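Sensor protein DivL (Caulobacter crescentus, PDB 4Q20) is a membrane-anchored histidine-kinase homologue required for cell division and growth, which phosphorylates the cell-cycle regulator CtrA and autophosphorylates on tyrosine. Local coordinates at residues 49-54 and 87-92; 108-113 and 150-155. All coordinates share one frame; numbering follows the deposited sequence.

Contact 1. Residues 49-54 and 87-92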
loop_
_atom_site.group_PDB
_atom_site.type_symbol
_atom_site.label_atom_id
_atom_site.label_comp_id
_atom_site.label_asym_id
_atom_site.label_seq_id
_atom_site.Cartn_x
_atom_site.Cartn_y
_atom_site.Cartn_z
ATOM N N TYR A 49 -8.626 -2.945 -0.425
ATOM C CA TYR A 49 -9.374 -2.170 -1.408
ATOM C C TYR A 49 -8.664 -0.812 -1.614
ATOM O O TYR A 49 -8.448 -0.372 -2.741
ATOM C CB TYR A 49 -10.847 -2.007 -0.964
ATOM C CG TYR A 49 -11.672 -1.197 -1.941
ATOM C CD1 TYR A 49 -12.249 -1.795 -3.061
ATOM C CD2 TYR A 49 -11.824 0.181 -1.784
ATOM C CE1 TYR A 49 -12.960 -1.040 -3.998
ATOM C CE2 TYR A 49 -12.514 0.947 -2.725
ATOM C CZ TYR A 49 -13.091 0.331 -3.824
ATOM O OH TYR A 49 -13.808 1.083 -4.729
ATOM N N GLU A 50 -8.264 -0.195 -0.525
ATOM C CA GLU A 50 -7.536 1.078 -0.498
ATOM C C GLU A 50 -6.124 0.969 -1.088
ATOM O O GLU A 50 -5.535 1.981 -1.412
ATOM C CB GLU A 50 -7.424 1.570 0.944
ATOM C CG GLU A 50 -8.683 2.153 1.558
ATOM C CD GLU A 50 -8.365 2.958 2.802
ATOM O OE1 GLU A 50 -7.703 2.411 3.715
ATOM O OE2 GLU A 50 -8.685 4.169 2.818
ATOM N N LEU A 51 -5.543 -0.223 -1.186
ATOM C CA LEU A 51 -4.212 -0.347 -1.788
ATOM C C LEU A 51 -4.309 -0.553 -3.282
ATOM O O LEU A 51 -3.550 0.051 -4.033
ATOM C CB LEU A 51 -3.400 -1.500 -1.174
ATOM C CG LEU A 51 -3.137 -1.485 0.347
ATOM C CD1 LEU A 51 -2.254 -2.656 0.737
ATOM C CD2 LEU A 51 -2.533 -0.161 0.820
ATOM N N ARG A 52 -5.256 -1.400 -3.712
ATOM C CA ARG A 52 -5.456 -1.837 -5.099
ATOM C C ARG A 52 -6.193 -0.820 -6.000
ATOM O O ARG A 52 -5.926 -0.792 -7.199
ATOM C CB ARG A 52 -6.213 -3.172 -5.126
ATOM C CG ARG A 52 -5.406 -4.416 -4.697
ATOM C CD ARG A 52 -6.226 -5.722 -4.813
ATOM N NE ARG A 52 -7.340 -5.736 -3.846
ATOM C CZ ARG A 52 -8.604 -5.386 -4.109
ATOM N NH1 ARG A 52 -8.962 -5.030 -5.339
ATOM N NH2 ARG A 52 -9.520 -5.402 -3.146
ATOM N N THR A 53 -7.100 -0.007 -5.454
ATOM C CA THR A 53 -7.832 0.980 -6.269
ATOM C C THR A 53 -6.872 2.124 -6.768
ATOM O O THR A 53 -6.776 2.290 -7.978
ATOM C CB THR A 53 -9.059 1.506 -5.511
ATOM O OG1 THR A 53 -9.842 0.391 -5.067
ATOM C CG2 THR A 53 -9.897 2.443 -6.352
ATOM N N PRO A 54 -6.126 2.883 -5.911
ATOM C CA PRO A 54 -5.192 3.882 -6.456
ATOM C C PRO A 54 -4.114 3.251 -7.334
ATOM O O PRO A 54 -3.618 3.897 -8.242
ATOM C CB PRO A 54 -4.569 4.510 -5.197
ATOM C CG PRO A 54 -5.461 4.187 -4.112
ATOM C CD PRO A 54 -6.072 2.878 -4.435
ATOM N N THR A 87 -0.302 9.770 -4.057
ATOM C CA THR A 87 -0.453 10.579 -2.844
ATOM C C THR A 87 -1.652 10.020 -2.012
ATOM O O THR A 87 -1.552 9.921 -0.788
ATOM C CB THR A 87 -0.619 12.079 -3.269
ATOM O OG1 THR A 87 0.632 12.621 -3.694
ATOM C CG2 THR A 87 -1.129 12.920 -2.224
ATOM N N GLN A 88 -2.762 9.664 -2.660
ATOM C CA GLN A 88 -3.925 9.079 -1.972
ATOM C C GLN A 88 -3.564 7.711 -1.331
ATOM O O GLN A 88 -4.010 7.413 -0.222
ATOM C CB GLN A 88 -5.085 8.926 -2.968
ATOM C CG GLN A 88 -6.380 8.383 -2.388
ATOM C CD GLN A 88 -7.245 7.780 -3.473
ATOM O OE1 GLN A 88 -7.351 8.305 -4.597
ATOM N NE2 GLN A 88 -7.872 6.644 -3.172
ATOM N N LEU A 89 -2.752 6.899 -2.018
ATOM C CA LEU A 89 -2.308 5.600 -1.516
ATOM C C LEU A 89 -1.430 5.820 -0.237
ATOM O O LEU A 89 -1.708 5.218 0.802
ATOM C CB LEU A 89 -1.603 4.843 -2.646
ATOM C CG LEU A 89 -1.074 3.399 -2.417
ATOM C CD1 LEU A 89 -1.858 2.650 -1.364
ATOM C CD2 LEU A 89 -1.044 2.619 -3.714
ATOM N N ALA A 90 -0.479 6.770 -0.290
ATOM C CA ALA A 90 0.382 7.209 0.817
ATOM C C ALA A 90 -0.446 7.653 2.045
ATOM O O ALA A 90 -0.130 7.247 3.161
ATOM C CB ALA A 90 1.283 8.354 0.359
ATOM N N ARG A 91 -1.502 8.444 1.846
ATOM C CA ARG A 91 -2.395 8.881 2.929
ATOM C C ARG A 91 -3.140 7.718 3.561
ATOM O O ARG A 91 -3.230 7.673 4.779
ATOM C CB ARG A 91 -3.407 9.903 2.446
ATOM C CG ARG A 91 -2.777 11.217 2.071
ATOM C CD ARG A 91 -3.863 12.259 2.004
ATOM N NE ARG A 91 -3.515 13.310 1.051
ATOM C CZ ARG A 91 -3.967 13.369 -0.196
ATOM N NH1 ARG A 91 -4.803 12.427 -0.660
ATOM N NH2 ARG A 91 -3.603 14.368 -0.988
ATOM N N SER A 92 -3.628 6.768 2.758
ATOM C CA SER A 92 -4.297 5.574 3.272
ATOM C C SER A 92 -3.365 4.762 4.188
ATOM O O SER A 92 -3.809 4.344 5.252
ATOM C CB SER A 92 -4.818 4.706 2.126
ATOM O OG SER A 92 -5.742 5.416 1.316
#
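Glu50, Leu51 and Pro54 face Gln88, Leu89 and Ser92 across two antiparallel helices, whose short axes come within 9.2 Å at an angle of 171°. Leu89 does most of the joining, because it touches three residues of the other helix. Its CG lies anti to the backbone N (chi1 -177°), and this carries both methyls across the gap: Leu89 CD1 lands on Leu51 CD2 at 3.6 Å, the two side chains crossing at about a right angle, and also meets Glu50 O, while CD2 rests against the backbone O of Leu51. Lower on the same side chain, Leu89 CB packs on Pro54 CB at 3.9 Å. The proline ring points at the other helix, with 6.0 Å between the CA atoms of Pro54 and Leu89. Gln88 brings its amide end to the ring at about a right angle, Gln88 NE2 3.6 Å from Pro54 CG. Near Ser92 the contact turns polar but loose: Glu50 OE2 stays 3.5 Å from Ser92 OG, and that hydroxyl instead bonds back to Gln88 O at 3.1 Å. Gln88 O also takes the Ser92 N-H, from the opposite face of its carbonyl plane. Tyr49, the residue that is autophosphorylated, is unmodified here and takes no part in the contact. This is the helical hairpin of the HisKA domain, helix 26-66 against helix 73-103. In the dimer it becomes part of a four-helix bundle, with Leu51 on Val47 and Leu89 on Leu55 of the second subunit; on its own chain, Arg91 makes a salt bridge to Glu165 of helix 153-170.

Contact 2. Residues 108-113 and 150-155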
loop_
_atom_site.group_PDB
_atom_site.type_symbol
_atom_site.label_atom_id
_atom_site.label_comp_id
_atom_site.label_asym_id
_atom_site.label_seq_id
_atom_site.Cartn_x
_atom_site.Cartn_y
_atom_site.Cartn_z
ATOM N N ALA A 108 0.351 10.549 21.734
ATOM C CA ALA A 108 0.327 11.679 22.647
ATOM C C ALA A 108 0.599 12.938 21.841
ATOM O O ALA A 108 1.497 12.946 20.985
ATOM C CB ALA A 108 1.360 11.495 23.750
ATOM N N LEU A 109 -0.223 13.974 22.059
ATOM C CA LEU A 109 -0.093 15.237 21.334
ATOM C C LEU A 109 1.009 16.119 21.934
ATOM O O LEU A 109 1.240 16.100 23.145
ATOM C CB LEU A 109 -1.429 16.027 21.291
ATOM C CG LEU A 109 -2.715 15.312 20.865
ATOM C CD1 LEU A 109 -3.903 16.242 20.995
ATOM C CD2 LEU A 109 -2.632 14.780 19.437
ATOM N N GLU A 110 1.677 16.891 21.066
ATOM C CA GLU A 110 2.704 17.879 21.386
ATOM C C GLU A 110 2.044 19.266 21.352
ATOM O O GLU A 110 2.066 19.926 20.308
ATOM C CB GLU A 110 3.853 17.786 20.367
ATOM C CG GLU A 110 4.677 16.514 20.411
ATOM C CD GLU A 110 5.836 16.550 19.435
ATOM O OE1 GLU A 110 6.972 16.825 19.883
ATOM O OE2 GLU A 110 5.603 16.374 18.217
ATOM N N ILE A 111 1.423 19.687 22.482
ATOM C CA ILE A 111 0.658 20.936 22.605
ATOM C C ILE A 111 1.564 22.201 22.594
ATOM O O ILE A 111 2.442 22.372 23.450
ATOM C CB ILE A 111 -0.299 20.909 23.844
ATOM C CG1 ILE A 111 -1.207 19.642 23.856
ATOM C CG2 ILE A 111 -1.155 22.190 23.951
ATOM C CD1 ILE A 111 -2.102 19.401 22.581
ATOM N N GLU A 112 1.296 23.094 21.612
ATOM C CA GLU A 112 1.985 24.371 21.390
ATOM C C GLU A 112 1.038 25.416 20.735
ATOM O O GLU A 112 -0.057 25.064 20.282
ATOM C CB GLU A 112 3.249 24.159 20.534
ATOM C CG GLU A 112 3.001 24.047 19.035
ATOM C CD GLU A 112 3.830 22.982 18.349
ATOM O OE1 GLU A 112 4.692 22.370 19.022
ATOM O OE2 GLU A 112 3.685 22.820 17.115
ATOM N N ASP A 113 1.482 26.687 20.666
ATOM C CA ASP A 113 0.737 27.809 20.082
ATOM C C ASP A 113 0.672 27.705 18.543
ATOM O O ASP A 113 1.709 27.659 17.865
ATOM C CB ASP A 113 1.349 29.160 20.508
ATOM C CG ASP A 113 1.393 29.375 22.010
ATOM O OD1 ASP A 113 0.314 29.363 22.645
ATOM O OD2 ASP A 113 2.503 29.588 22.545
ATOM N N ARG A 150 -4.190 26.480 20.998
ATOM C CA ARG A 150 -3.158 25.610 21.565
ATOM C C ARG A 150 -3.494 24.152 21.297
ATOM O O ARG A 150 -4.503 23.639 21.785
ATOM C CB ARG A 150 -2.906 25.879 23.053
ATOM C CG ARG A 150 -1.614 26.675 23.254
ATOM C CD ARG A 150 -1.141 26.737 24.690
ATOM N NE ARG A 150 -0.800 25.416 25.213
ATOM C CZ ARG A 150 -0.252 25.193 26.402
ATOM N NH1 ARG A 150 0.046 26.207 27.207
ATOM N NH2 ARG A 150 0.011 23.953 26.795
ATOM N N GLY A 151 -2.655 23.523 20.479
ATOM C CA GLY A 151 -2.797 22.146 20.030
ATOM C C GLY A 151 -1.549 21.619 19.356
ATOM O O GLY A 151 -0.469 22.213 19.458
ATOM N N ASP A 152 -1.696 20.481 18.673
ATOM C CA ASP A 152 -0.623 19.812 17.949
ATOM C C ASP A 152 -0.722 20.227 16.488
ATOM O O ASP A 152 -1.713 19.929 15.839
ATOM C CB ASP A 152 -0.734 18.280 18.142
ATOM C CG ASP A 152 0.437 17.454 17.646
ATOM O OD1 ASP A 152 0.718 17.489 16.436
ATOM O OD2 ASP A 152 0.983 16.668 18.441
ATOM N N GLY A 153 0.280 20.962 16.012
ATOM C CA GLY A 153 0.353 21.475 14.647
ATOM C C GLY A 153 0.281 20.426 13.560
ATOM O O GLY A 153 -0.458 20.587 12.579
ATOM N N LYS A 154 1.048 19.344 13.734
ATOM C CA LYS A 154 1.100 18.244 12.786
ATOM C C LYS A 154 -0.253 17.576 12.677
ATOM O O LYS A 154 -0.740 17.360 11.572
ATOM C CB LYS A 154 2.180 17.215 13.190
ATOM C CG LYS A 154 2.419 16.170 12.109
ATOM C CD LYS A 154 2.935 14.850 12.630
ATOM C CE LYS A 154 3.121 13.879 11.487
ATOM N NZ LYS A 154 3.710 12.591 11.932
ATOM N N ARG A 155 -0.866 17.266 13.825
ATOM C CA ARG A 155 -2.131 16.555 13.875
ATOM C C ARG A 155 -3.278 17.408 13.381
ATOM O O ARG A 155 -4.135 16.877 12.676
ATOM C CB ARG A 155 -2.409 15.984 15.274
ATOM C CG ARG A 155 -1.351 14.954 15.734
ATOM C CD ARG A 155 -0.978 13.867 14.710
ATOM N NE ARG A 155 0.163 13.049 15.168
ATOM C CZ ARG A 155 0.610 11.977 14.532
ATOM N NH1 ARG A 155 0.032 11.575 13.410
ATOM N NH2 ARG A 155 1.618 11.278 15.030
#
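Two backbone bonds tie Glu112 to Gly151 as an antiparallel hydrogen-bonded pair: Glu112 N gives to Gly151 O at 2.9 Å, and Gly151 N returns the bond to Glu112 O at 3.0 Å. Next to it, Asp113 and Arg150 form the non-hydrogen-bonded pair. Softer CA-H...O contacts run alongside, from Ile111 CA to Gly151 O and from Arg150 CA to Glu112 O. Beyond the ladder a side chain takes over the pairing. Asp152 CG sits anti to the backbone N (chi1 -170°), which swings the carboxylate across to the other segment, where Asp152 OD2 accepts Glu110 N at 2.7 Å in a nearly straight bond (176°) on its anti side. The second oxygen, Asp152 OD1, accepts Arg155 N at 3.1 Å from above the carboxylate plane. Asp152 is therefore the N-cap of helix 153-170, and one carboxylate both caps that helix and holds the 108-113 chain. Carbon contacts complete the contact. Beside the link, Leu109 CD2 meets the aliphatic part of Arg155 at CG, 3.9 Å away; at the strand end, Ile111 CG2 lies in plane at the edge of the Arg150 guanidinium, 3.5 Å from Arg150 NE. Asp113 OD1 approaches the Arg150 chain at CG rather than its charged end, the carboxylate and guanidinium planes being almost perpendicular. Strands 112-115 and 148-151 form a small separate antiparallel sheet, probably part of the GHKL ATPase-like domain, with helix 153-170 following directly; Leu109 packs on Leu232 of helix 222-232, and His233 just beyond that helix bonds to Asp152 N.

Contact 1 belongs to the dimerisation hairpin and contact 2 probably to the ATPase-like part, so the pair samples both portions of the kinase core. Their centres lie 27 Å apart and the nearest atoms about 10 Å, without touching. Along the chain they come in series: helix 73-103, which carries 87-92, leads through a linker into 108-113 and strand 112-115. Helix 153-170 relates them in space as well, since it is capped by Asp152 in contact 2 and supplies Glu165 to Arg91 beside contact 1. The tyrosine that becomes phosphorylated, Tyr49, places contact 1 at the phosphoacceptor helix.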